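Local coordinates for CalS11 (Micromonospora echinospora, PDB 3TOS), which probably serves as an S-adenosylmethionine-dependent O-methyltransferase in calicheamicin biosynthesis and binds S-adenosyl-L-homocysteine, the spent form of that cofactor, at residues A186-D191 against S211-D216; V72-G77 against P179-A184; P195-L200 against M230-G235. All blocks are in the same frame, centred on the assembly; numbering follows the deposited sequence.

Interaction 1. Residues A186-D191 against S211-D216; sequences AYFDLD and SIVAFD. With NA (sodium ion), chain Q; SAH (S-adenosyl-L-homocysteine), chain O; GLU (glutamic acid), chain P.
The phenol of Tyr187 donates to the carboxylate of Asp216 through a short bond, Tyr187 OH to Asp216 OD2 2.6 Å. The acceptor uses its anti lone pair, the one turned from OD1, and lies at the edge of the ring, near its plane; carboxylate and ring planes stand 66° apart. Because CG of Asp216 is anti to the backbone N (chi1 -162°), the carboxylate swings across to Tyr187 while OD1 faces the ligands. Asp216 OD1 accepts from the amino N of the bound glutamic acid at 2.6 Å and lies 2.9 Å from the sodium ion, which the backbone O of Asp216 and the side chain of Glu217 also bind. A phenylalanine in place of Tyr187 would probably leave Asp216 OD2 without this donor and the carboxylate held from its OD1 side, less firmly fixed in its rotation. The segments carry neighbouring parallel strands of the Rossmann-like methyltransferase sheet, and this site lies at their C-terminal ends. Four backbone hydrogen bonds set Phe188 beside Phe215. Their side chains point the same way, with ring planes at 29° but slid apart: Phe215 CE2 lies over one face of Phe188, and Phe188 CB meets Phe215 CD2 at 3.6 Å. Val213 CG1 packs against Phe188 CE1 at 3.8 Å. On the opposite face of the sheet, Ala214 CB touches Tyr187 CD2 at 3.7 Å. The carboxylates of Asp189 and Asp216 come close, yet one water donates to both, and the amino N of S-adenosyl-L-homocysteine donates to Asp189 OD2 at 2.7 Å.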
loop_
_atom_site.group_PDB
_atom_site.type_symbol
_atom_site.label_atom_id
_atom_site.label_comp_id
_atom_site.label_asym_id
_atom_site.label_seq_id
_atom_site.Cartn_x
_atom_site.Cartn_y
_atom_site.Cartn_z
ATOM N N ALA B 186 -11.372 -23.537 14.983
ATOM C CA ALA B 186 -12.346 -24.159 15.894
ATOM C C ALA B 186 -13.702 -23.624 15.488
ATOM O O ALA B 186 -13.962 -22.400 15.617
ATOM C CB ALA B 186 -12.059 -23.793 17.335
ATOM N N TYR B 187 -14.535 -24.508 14.887
ATOM C CA TYR B 187 -15.860 -24.124 14.393
ATOM C C TYR B 187 -16.943 -24.559 15.370
ATOM O O TYR B 187 -17.261 -25.742 15.489
ATOM C CB TYR B 187 -16.094 -24.682 12.965
ATOM C CG TYR B 187 -17.243 -23.929 12.320
ATOM C CD1 TYR B 187 -18.579 -24.346 12.489
ATOM C CD2 TYR B 187 -17.017 -22.765 11.579
ATOM C CE1 TYR B 187 -19.636 -23.588 11.983
ATOM C CE2 TYR B 187 -18.058 -22.022 11.043
ATOM C CZ TYR B 187 -19.352 -22.429 11.256
ATOM O OH TYR B 187 -20.389 -21.673 10.725
ATOM N N PHE B 188 -17.534 -23.593 16.065
ATOM C CA PHE B 188 -18.592 -23.905 17.025
ATOM C C PHE B 188 -19.960 -23.908 16.382
ATOM O O PHE B 188 -20.472 -22.857 15.954
ATOM C CB PHE B 188 -18.574 -22.833 18.138
ATOM C CG PHE B 188 -17.463 -23.050 19.116
ATOM C CD1 PHE B 188 -16.151 -22.618 18.833
ATOM C CD2 PHE B 188 -17.727 -23.659 20.316
ATOM C CE1 PHE B 188 -15.096 -22.836 19.753
ATOM C CE2 PHE B 188 -16.718 -23.869 21.238
ATOM C CZ PHE B 188 -15.362 -23.434 20.974
ATOM N N ASP B 189 -20.582 -25.062 16.378
ATOM C CA ASP B 189 -21.934 -25.205 15.839
ATOM C C ASP B 189 -22.770 -26.156 16.690
ATOM O O ASP B 189 -23.513 -27.024 16.176
ATOM C CB ASP B 189 -21.903 -25.710 14.385
ATOM C CG ASP B 189 -23.195 -25.429 13.640
ATOM O OD1 ASP B 189 -24.088 -24.794 14.218
ATOM O OD2 ASP B 189 -23.302 -25.853 12.460
ATOM N N LEU B 190 -22.695 -25.966 18.011
ATOM C CA LEU B 190 -23.461 -26.813 18.940
ATOM C C LEU B 190 -24.765 -26.190 19.333
ATOM O O LEU B 190 -25.618 -26.899 19.915
ATOM C CB LEU B 190 -22.664 -27.018 20.253
ATOM C CG LEU B 190 -21.257 -27.612 20.135
ATOM C CD1 LEU B 190 -20.454 -27.190 21.379
ATOM C CD2 LEU B 190 -21.394 -29.142 20.118
ATOM N N ASP B 191 -24.918 -24.880 19.086
ATOM C CA ASP B 191 -26.148 -24.100 19.455
ATOM C C ASP B 191 -26.316 -23.790 20.936
ATOM O O ASP B 191 -26.759 -22.713 21.283
ATOM C CB ASP B 191 -27.447 -24.739 18.903
ATOM C CG ASP B 191 -27.422 -24.835 17.393
ATOM O OD1 ASP B 191 -27.090 -23.808 16.742
ATOM O OD2 ASP B 191 -27.687 -25.940 16.832
ATOM N N SER B 211 -4.949 -18.231 15.375
ATOM C CA SER B 211 -6.017 -19.243 15.297
ATOM C C SER B 211 -7.375 -18.587 15.120
ATOM O O SER B 211 -7.639 -17.524 15.664
ATOM C CB SER B 211 -6.055 -20.138 16.543
ATOM O OG SER B 211 -4.858 -20.926 16.622
ATOM N N ILE B 212 -8.246 -19.220 14.359
ATOM C CA ILE B 212 -9.570 -18.634 14.208
ATOM C C ILE B 212 -10.581 -19.401 15.047
ATOM O O ILE B 212 -10.593 -20.648 15.014
ATOM C CB ILE B 212 -10.052 -18.692 12.695
ATOM C CG1 ILE B 212 -9.073 -17.900 11.837
ATOM C CG2 ILE B 212 -11.589 -18.255 12.573
ATOM C CD1 ILE B 212 -9.127 -16.426 12.072
ATOM N N VAL B 213 -11.440 -18.664 15.749
ATOM C CA VAL B 213 -12.548 -19.236 16.493
ATOM C C VAL B 213 -13.831 -18.700 15.875
ATOM O O VAL B 213 -14.028 -17.482 15.821
ATOM C CB VAL B 213 -12.473 -18.887 17.992
ATOM C CG1 VAL B 213 -13.695 -19.475 18.740
ATOM C CG2 VAL B 213 -11.134 -19.444 18.535
ATOM N N ALA B 214 -14.646 -19.602 15.325
ATOM C CA ALA B 214 -15.875 -19.200 14.626
ATOM C C ALA B 214 -17.140 -19.763 15.262
ATOM O O ALA B 214 -17.101 -20.831 15.869
ATOM C CB ALA B 214 -15.797 -19.629 13.158
ATOM N N PHE B 215 -18.228 -19.007 15.151
ATOM C CA PHE B 215 -19.510 -19.365 15.772
ATOM C C PHE B 215 -20.586 -19.296 14.730
ATOM O O PHE B 215 -20.671 -18.332 13.955
ATOM C CB PHE B 215 -19.873 -18.367 16.882
ATOM C CG PHE B 215 -18.912 -18.394 18.044
ATOM C CD1 PHE B 215 -17.879 -17.460 18.107
ATOM C CD2 PHE B 215 -19.029 -19.368 19.046
ATOM C CE1 PHE B 215 -17.000 -17.471 19.161
ATOM C CE2 PHE B 215 -18.152 -19.386 20.131
ATOM C CZ PHE B 215 -17.111 -18.465 20.174
ATOM N N ASP B 216 -21.441 -20.319 14.726
ATOM C CA ASP B 216 -22.505 -20.432 13.714
ATOM C C ASP B 216 -23.763 -19.645 14.063
ATOM O O ASP B 216 -24.512 -19.291 13.172
ATOM C CB ASP B 216 -22.854 -21.935 13.486
ATOM C CG ASP B 216 -23.588 -22.177 12.194
ATOM O OD1 ASP B 216 -24.818 -22.341 12.226
ATOM O OD2 ASP B 216 -22.910 -22.275 11.151
HETATM NA NA NA Q . -26.106 -20.002 11.111
HETATM N N SAH O . -22.529 -28.279 11.440
HETATM C CA SAH O . -23.803 -28.942 11.012
HETATM C CB SAH O . -24.990 -28.575 11.886
HETATM C CG SAH O . -24.828 -29.086 13.333
HETATM S SD SAH O . -26.412 -29.080 14.149
HETATM C C SAH O . -24.071 -28.476 9.582
HETATM O O SAH O . -25.075 -28.917 8.944
HETATM O OXT SAH O . -23.261 -27.758 8.981
HETATM C "C5'" SAH O . -25.967 -29.047 15.893
HETATM C "C4'" SAH O . -25.199 -30.322 16.382
HETATM O "O4'" SAH O . -24.653 -30.056 17.681
HETATM C "C3'" SAH O . -26.188 -31.484 16.554
HETATM O "O3'" SAH O . -25.846 -32.571 15.659
HETATM C "C2'" SAH O . -26.051 -31.827 18.028
HETATM O "O2'" SAH O . -26.157 -33.231 18.342
HETATM C "C1'" SAH O . -24.644 -31.278 18.361
HETATM N N9 SAH O . -24.476 -31.010 19.810
HETATM C C8 SAH O . -25.135 -30.099 20.575
HETATM N N7 SAH O . -24.695 -30.273 21.848
HETATM C C5 SAH O . -23.794 -31.276 21.896
HETATM C C6 SAH O . -22.993 -31.903 22.954
HETATM N N6 SAH O . -23.146 -31.516 24.241
HETATM N N1 SAH O . -22.153 -32.896 22.568
HETATM C C2 SAH O . -22.029 -33.284 21.264
HETATM N N3 SAH O . -22.782 -32.802 20.250
HETATM C C4 SAH O . -23.624 -31.750 20.551
HETATM N N GLU P . -27.084 -23.516 12.712
HETATM C CA GLU P . -27.885 -24.329 11.727
HETATM C C GLU P . -28.075 -23.514 10.446
HETATM O O GLU P . -27.581 -22.375 10.356
HETATM C CB GLU P . -29.278 -24.723 12.311
HETATM C CG GLU P . -30.155 -23.492 12.650
HETATM C CD GLU P . -31.497 -23.852 13.303
HETATM O OE1 GLU P . -31.984 -25.000 13.140
HETATM O OE2 GLU P . -32.113 -22.948 13.888
HETATM O OXT GLU P . -28.738 -23.933 9.479
HETATM O O HOH W 1 -24.852 -24.844 10.699
HETATM O O HOH W 2 -26.826 -18.560 8.583
#

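Interaction 2. Residues V72-G77 against P179-A184; sequences VIMEFG and PQTVIA. With SAH (S-adenosyl-L-homocysteine), chain O.
Parallel pairing of two central strands in the Rossmann-like sheet, 72-76 and 183-188, starts where Val72 meets Ile183. Val72 is gripped by its backbone on both sides of its CA: its N donates to Val182 O at 2.8 Å, and Val72 O accepts from Ala184 N, also at 2.8 Å. This second bond is bent, 137° at the hydrogen, where the chain turns a corner at Ala184. CG2 of Val72 takes the position between its own backbone N and carbonyl carbon (chi1 to CG1 -49°), which brings it 3.5 Å from Val182 O. Two residues on, the extended side chain of Met74, a selenomethionine, crosses that of Ile183 at about a right angle, with Met74 SE 3.8 Å from Ile183 CD1, and its CE goes on to the methyl of Thr181. Just beyond the C-terminal end of strand 72-76, Gly77 O accepts from the amino N of S-adenosyl-L-homocysteine at 2.8 Å. Asn227 of a neighbouring subunit donates to Thr181 O. Strand 103-107 flanks strand 72-76 on its other side, while Tyr174 of helix 167-177 packs on both Met74 and Thr181 and Ile203 of helix 193-203 on Ile183.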
loop_
_atom_site.group_PDB
_atom_site.type_symbol
_atom_site.label_atom_id
_atom_site.label_comp_id
_atom_site.label_asym_id
_atom_site.label_seq_id
_atom_site.Cartn_x
_atom_site.Cartn_y
_atom_site.Cartn_z
ATOM N N VAL B 72 -4.793 -28.183 13.659
ATOM C CA VAL B 72 -5.954 -28.953 13.171
ATOM C C VAL B 72 -7.188 -28.081 13.031
ATOM O O VAL B 72 -7.239 -26.932 13.458
ATOM C CB VAL B 72 -6.252 -30.173 14.090
ATOM C CG1 VAL B 72 -4.949 -30.995 14.359
ATOM C CG2 VAL B 72 -6.815 -29.696 15.423
ATOM N N ILE B 73 -8.177 -28.654 12.354
ATOM C CA ILE B 73 -9.526 -28.075 12.177
ATOM C C ILE B 73 -10.469 -28.931 13.017
ATOM O O ILE B 73 -10.469 -30.181 12.883
ATOM C CB ILE B 73 -9.977 -28.128 10.674
ATOM C CG1 ILE B 73 -9.028 -27.253 9.848
ATOM C CG2 ILE B 73 -11.447 -27.621 10.562
ATOM C CD1 ILE B 73 -9.251 -27.451 8.304
HETATM N N MSE B 74 -11.204 -28.265 13.915
HETATM C CA MSE B 74 -12.226 -28.936 14.731
HETATM C C MSE B 74 -13.593 -28.355 14.482
HETATM O O MSE B 74 -13.721 -27.122 14.413
HETATM C CB MSE B 74 -11.893 -28.797 16.224
HETATM C CG MSE B 74 -10.611 -29.537 16.596
HETATM SE SE MSE B 74 -10.423 -29.399 18.535
HETATM C CE MSE B 74 -9.059 -30.731 18.637
ATOM N N GLU B 75 -14.624 -29.215 14.335
ATOM C CA GLU B 75 -16.017 -28.742 14.289
ATOM C C GLU B 75 -16.716 -29.358 15.463
ATOM O O GLU B 75 -16.626 -30.562 15.662
ATOM C CB GLU B 75 -16.751 -29.106 12.988
ATOM C CG GLU B 75 -18.193 -28.500 13.075
ATOM C CD GLU B 75 -19.003 -28.707 11.825
ATOM O OE1 GLU B 75 -18.946 -29.828 11.235
ATOM O OE2 GLU B 75 -19.718 -27.773 11.457
ATOM N N PHE B 76 -17.356 -28.525 16.275
ATOM C CA PHE B 76 -18.171 -29.011 17.381
ATOM C C PHE B 76 -19.627 -28.866 16.920
ATOM O O PHE B 76 -20.186 -27.748 16.849
ATOM C CB PHE B 76 -17.898 -28.179 18.628
ATOM C CG PHE B 76 -16.418 -27.995 18.881
ATOM C CD1 PHE B 76 -15.619 -29.075 19.267
ATOM C CD2 PHE B 76 -15.827 -26.733 18.693
ATOM C CE1 PHE B 76 -14.201 -28.884 19.464
ATOM C CE2 PHE B 76 -14.441 -26.553 18.831
ATOM C CZ PHE B 76 -13.632 -27.647 19.263
ATOM N N GLY B 77 -20.238 -30.002 16.591
ATOM C CA GLY B 77 -21.629 -30.009 16.066
ATOM C C GLY B 77 -21.528 -30.303 14.578
ATOM O O GLY B 77 -21.348 -29.386 13.766
ATOM N N PRO B 179 -1.579 -34.486 22.955
ATOM C CA PRO B 179 -0.815 -33.338 23.484
ATOM C C PRO B 179 -0.002 -32.604 22.416
ATOM O O PRO B 179 0.548 -31.534 22.723
ATOM C CB PRO B 179 0.151 -33.994 24.524
ATOM C CG PRO B 179 0.325 -35.388 24.018
ATOM C CD PRO B 179 -1.086 -35.766 23.531
ATOM N N GLN B 180 0.052 -33.143 21.201
ATOM C CA GLN B 180 0.673 -32.452 20.059
ATOM C C GLN B 180 -0.246 -31.402 19.472
ATOM O O GLN B 180 0.191 -30.642 18.596
ATOM C CB GLN B 180 1.040 -33.449 18.961
ATOM C CG GLN B 180 -0.150 -33.880 18.060
ATOM C CD GLN B 180 -1.083 -34.922 18.725
ATOM O OE1 GLN B 180 -0.822 -35.403 19.840
ATOM N NE2 GLN B 180 -2.203 -35.276 18.018
ATOM N N THR B 181 -1.518 -31.330 19.964
ATOM C CA THR B 181 -2.525 -30.528 19.255
ATOM C C THR B 181 -2.214 -29.014 19.266
ATOM O O THR B 181 -1.899 -28.412 20.334
ATOM C CB THR B 181 -3.926 -30.712 19.905
ATOM O OG1 THR B 181 -4.300 -32.082 19.775
ATOM C CG2 THR B 181 -4.980 -29.771 19.284
ATOM N N VAL B 182 -2.242 -28.421 18.079
ATOM C CA VAL B 182 -2.450 -26.985 17.966
ATOM C C VAL B 182 -3.791 -26.852 17.209
ATOM O O VAL B 182 -4.073 -27.663 16.345
ATOM C CB VAL B 182 -1.306 -26.265 17.185
ATOM C CG1 VAL B 182 -1.622 -24.764 17.079
ATOM C CG2 VAL B 182 0.048 -26.468 17.870
ATOM N N ILE B 183 -4.653 -25.907 17.578
ATOM C CA ILE B 183 -5.964 -25.741 16.882
ATOM C C ILE B 183 -5.854 -24.562 15.993
ATOM O O ILE B 183 -5.707 -23.417 16.466
ATOM C CB ILE B 183 -7.126 -25.550 17.892
ATOM C CG1 ILE B 183 -7.214 -26.823 18.750
ATOM C CG2 ILE B 183 -8.515 -25.234 17.117
ATOM C CD1 ILE B 183 -8.148 -26.706 19.970
ATOM N N ALA B 184 -5.897 -24.792 14.682
ATOM C CA ALA B 184 -5.901 -23.676 13.728
ATOM C C ALA B 184 -7.276 -23.028 13.542
ATOM O O ALA B 184 -7.383 -21.800 13.459
ATOM C CB ALA B 184 -5.355 -24.128 12.390
HETATM N N SAH O . -22.529 -28.279 11.440
HETATM C CA SAH O . -23.803 -28.942 11.012
HETATM C CB SAH O . -24.990 -28.575 11.886
HETATM C CG SAH O . -24.828 -29.086 13.333
HETATM S SD SAH O . -26.412 -29.080 14.149
HETATM C C SAH O . -24.071 -28.476 9.582
HETATM O O SAH O . -25.075 -28.917 8.944
HETATM O OXT SAH O . -23.261 -27.758 8.981
HETATM C "C5'" SAH O . -25.967 -29.047 15.893
HETATM C "C4'" SAH O . -25.199 -30.322 16.382
HETATM O "O4'" SAH O . -24.653 -30.056 17.681
HETATM C "C3'" SAH O . -26.188 -31.484 16.554
HETATM O "O3'" SAH O . -25.846 -32.571 15.659
HETATM C "C2'" SAH O . -26.051 -31.827 18.028
HETATM O "O2'" SAH O . -26.157 -33.231 18.342
HETATM C "C1'" SAH O . -24.644 -31.278 18.361
HETATM N N9 SAH O . -24.476 -31.010 19.810
HETATM C C8 SAH O . -25.135 -30.099 20.575
HETATM N N7 SAH O . -24.695 -30.273 21.848
HETATM C C5 SAH O . -23.794 -31.276 21.896
HETATM C C6 SAH O . -22.993 -31.903 22.954
HETATM N N6 SAH O . -23.146 -31.516 24.241
HETATM N N1 SAH O . -22.153 -32.896 22.568
HETATM C C2 SAH O . -22.029 -33.284 21.264
HETATM N N3 SAH O . -22.782 -32.802 20.250
HETATM C C4 SAH O . -23.624 -31.750 20.551
#

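Interaction 3. Residues P195-L200 against M230-G235; sequences PTKAVL and MRKVLG. With SAH (S-adenosyl-L-homocysteine), chain O.
Lys197 lies across Val233 and Lys232, joining helix 193-203 to the last turn of helix 225-233. Lys197 CB approaches Val233 CG2 only loosely, at 4.6 Å. The next carbon makes the close contact: with CG anti to the backbone N (chi1 -177°), Lys197 CG presses on Val233 CG2 at 3.7 Å, the two side chains crossing at a slant. CD continues outward, extended, and Lys197 CE passes obliquely over the aliphatic part of Lys232, 4.1 Å from Lys232 CB and hardly farther from its CD. A bend at chi4 then turns NZ to Glu201, one helical turn on in its own helix, with which it forms a salt bridge. The ammonium of Lys232 leads off elsewhere, so Lys197 NZ and Lys232 NZ end 7.5 Å apart. Val233 also meets the next turn of the opposing helix through its other branch, Val233 CG1 lying 4.3 Å from Leu200 CB, while Leu200 CD1 reaches the backbone N of Met230 at 4.2 Å. Helix 225-233 ends just here: Leu234 N and Gly235 N both donate to Met230 O, from opposite faces of its carbonyl plane, and Gly235 has the positive phi that favours glycine. Contact between the helices thus rests mainly on methyl and methylene groups, and the lysines lend their carbon chains to it while their charges lie beyond the apolar patch, an association by dispersion and shape without directional bonds.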
loop_
_atom_site.group_PDB
_atom_site.type_symbol
_atom_site.label_atom_id
_atom_site.label_comp_id
_atom_site.label_asym_id
_atom_site.label_seq_id
_atom_site.Cartn_x
_atom_site.Cartn_y
_atom_site.Cartn_z
ATOM N N PRO B 195 -22.465 -26.862 26.485
ATOM C CA PRO B 195 -21.329 -27.480 25.816
ATOM C C PRO B 195 -20.443 -26.441 25.144
ATOM O O PRO B 195 -19.229 -26.646 25.065
ATOM C CB PRO B 195 -22.015 -28.378 24.766
ATOM C CG PRO B 195 -23.363 -27.838 24.586
ATOM C CD PRO B 195 -23.765 -27.348 25.956
ATOM N N THR B 196 -21.027 -25.350 24.648
ATOM C CA THR B 196 -20.190 -24.280 24.093
ATOM C C THR B 196 -19.189 -23.763 25.126
ATOM O O THR B 196 -18.018 -23.568 24.792
ATOM C CB THR B 196 -21.037 -23.139 23.503
ATOM O OG1 THR B 196 -21.884 -23.690 22.466
ATOM C CG2 THR B 196 -20.152 -22.006 22.931
ATOM N N LYS B 197 -19.688 -23.415 26.287
ATOM C CA LYS B 197 -18.852 -22.926 27.374
ATOM C C LYS B 197 -17.752 -23.912 27.741
ATOM O O LYS B 197 -16.588 -23.512 27.857
ATOM C CB LYS B 197 -19.727 -22.647 28.624
ATOM C CG LYS B 197 -18.902 -22.041 29.816
ATOM C CD LYS B 197 -19.861 -21.724 30.970
ATOM C CE LYS B 197 -19.168 -20.961 32.110
ATOM N NZ LYS B 197 -18.323 -21.889 32.851
ATOM N N ALA B 198 -18.121 -25.177 27.912
ATOM C CA ALA B 198 -17.121 -26.195 28.265
ATOM C C ALA B 198 -16.032 -26.328 27.192
ATOM O O ALA B 198 -14.851 -26.536 27.527
ATOM C CB ALA B 198 -17.826 -27.558 28.444
ATOM N N VAL B 199 -16.427 -26.276 25.918
ATOM C CA VAL B 199 -15.448 -26.490 24.889
ATOM C C VAL B 199 -14.579 -25.265 24.734
ATOM O O VAL B 199 -13.375 -25.389 24.550
ATOM C CB VAL B 199 -16.136 -26.854 23.566
ATOM C CG1 VAL B 199 -15.116 -26.794 22.418
ATOM C CG2 VAL B 199 -16.758 -28.260 23.671
ATOM N N LEU B 200 -15.146 -24.059 24.865
ATOM C CA LEU B 200 -14.311 -22.860 24.799
ATOM C C LEU B 200 -13.242 -22.929 25.876
ATOM O O LEU B 200 -12.066 -22.595 25.639
ATOM C CB LEU B 200 -15.159 -21.595 25.058
ATOM C CG LEU B 200 -15.868 -21.011 23.866
ATOM C CD1 LEU B 200 -16.845 -19.928 24.428
ATOM C CD2 LEU B 200 -14.850 -20.402 22.837
HETATM N N MSE B 230 -19.729 -17.049 25.564
HETATM C CA MSE B 230 -18.612 -16.162 25.312
HETATM C C MSE B 230 -18.552 -15.055 26.356
HETATM O O MSE B 230 -17.465 -14.677 26.810
HETATM C CB MSE B 230 -18.685 -15.536 23.910
HETATM C CG MSE B 230 -17.559 -14.510 23.694
HETATM SE SE MSE B 230 -16.915 -14.339 21.847
HETATM C CE MSE B 230 -15.553 -15.741 21.881
ATOM N N ARG B 231 -19.699 -14.507 26.737
ATOM C CA ARG B 231 -19.672 -13.429 27.719
ATOM C C ARG B 231 -19.195 -13.918 29.082
ATOM O O ARG B 231 -18.537 -13.166 29.848
ATOM C CB ARG B 231 -21.058 -12.774 27.803
ATOM C CG ARG B 231 -21.264 -11.766 26.705
ATOM C CD ARG B 231 -22.555 -10.931 26.904
ATOM N NE ARG B 231 -23.816 -11.681 26.746
ATOM C CZ ARG B 231 -24.690 -11.925 27.717
ATOM N NH1 ARG B 231 -25.797 -12.582 27.398
ATOM N NH2 ARG B 231 -24.458 -11.511 28.969
ATOM N N LYS B 232 -19.453 -15.176 29.378
ATOM C CA LYS B 232 -18.916 -15.779 30.625
ATOM C C LYS B 232 -17.439 -16.126 30.589
ATOM O O LYS B 232 -16.755 -15.999 31.603
ATOM C CB LYS B 232 -19.700 -17.014 31.043
ATOM C CG LYS B 232 -21.096 -16.599 31.564
ATOM C CD LYS B 232 -21.751 -17.683 32.326
ATOM C CE LYS B 232 -23.222 -17.394 32.606
ATOM N NZ LYS B 232 -23.467 -16.446 33.751
ATOM N N VAL B 233 -16.939 -16.592 29.457
ATOM C CA VAL B 233 -15.594 -17.150 29.432
ATOM C C VAL B 233 -14.568 -16.063 29.078
ATOM O O VAL B 233 -13.495 -15.960 29.706
ATOM C CB VAL B 233 -15.553 -18.304 28.398
ATOM C CG1 VAL B 233 -14.136 -18.873 28.286
ATOM C CG2 VAL B 233 -16.503 -19.414 28.811
ATOM N N LEU B 234 -14.902 -15.260 28.056
ATOM C CA LEU B 234 -13.935 -14.316 27.484
ATOM C C LEU B 234 -14.363 -12.851 27.511
ATOM O O LEU B 234 -13.515 -11.954 27.696
ATOM C CB LEU B 234 -13.610 -14.696 26.018
ATOM C CG LEU B 234 -12.944 -16.083 25.808
ATOM C CD1 LEU B 234 -12.666 -16.354 24.328
ATOM C CD2 LEU B 234 -11.645 -16.203 26.539
ATOM N N GLY B 235 -15.659 -12.611 27.295
ATOM C CA GLY B 235 -16.165 -11.270 27.011
ATOM C C GLY B 235 -16.245 -11.057 25.506
ATOM O O GLY B 235 -15.350 -11.522 24.757
HETATM N N SAH O . -22.529 -28.279 11.440
HETATM C CA SAH O . -23.803 -28.942 11.012
HETATM C CB SAH O . -24.990 -28.575 11.886
HETATM C CG SAH O . -24.828 -29.086 13.333
HETATM S SD SAH O . -26.412 -29.080 14.149
HETATM C C SAH O . -24.071 -28.476 9.582
HETATM O O SAH O . -25.075 -28.917 8.944
HETATM O OXT SAH O . -23.261 -27.758 8.981
HETATM C "C5'" SAH O . -25.967 -29.047 15.893
HETATM C "C4'" SAH O . -25.199 -30.322 16.382
HETATM O "O4'" SAH O . -24.653 -30.056 17.681
HETATM C "C3'" SAH O . -26.188 -31.484 16.554
HETATM O "O3'" SAH O . -25.846 -32.571 15.659
HETATM C "C2'" SAH O . -26.051 -31.827 18.028
HETATM O "O2'" SAH O . -26.157 -33.231 18.342
HETATM C "C1'" SAH O . -24.644 -31.278 18.361
HETATM N N9 SAH O . -24.476 -31.010 19.810
HETATM C C8 SAH O . -25.135 -30.099 20.575
HETATM N N7 SAH O . -24.695 -30.273 21.848
HETATM C C5 SAH O . -23.794 -31.276 21.896
HETATM C C6 SAH O . -22.993 -31.903 22.954
HETATM N N6 SAH O . -23.146 -31.516 24.241
HETATM N N1 SAH O . -22.153 -32.896 22.568
HETATM C C2 SAH O . -22.029 -33.284 21.264
HETATM N N3 SAH O . -22.782 -32.802 20.250
HETATM C C4 SAH O . -23.624 -31.750 20.551
#

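In the fold
Interactions 1 and 2 share strand 183-188, which has strand 72-76 on one side and strand 211-215 on the other; their centres lie 11 Å apart, and Asp189 N approaches Phe76 O to 2.8 Å, while Ser211 OG lies 2.6 Å from Ile183 O. Interaction 3 sits on the phenylalanine face of this sheet, its centre 11 Å from that of interaction 1: Phe188 CZ packs on Leu200 CD2 at 3.6 Å, and Phe76 CZ on Val199 CG1, also at 3.6 Å. All three touch S-adenosyl-L-homocysteine: interactions 1 and 2 meet at its amino group, whereas Pro195 CB of interaction 3 lies 3.4 Å from adenine N6. Of the three, interaction 1 alone reaches the glutamic acid and sodium ion.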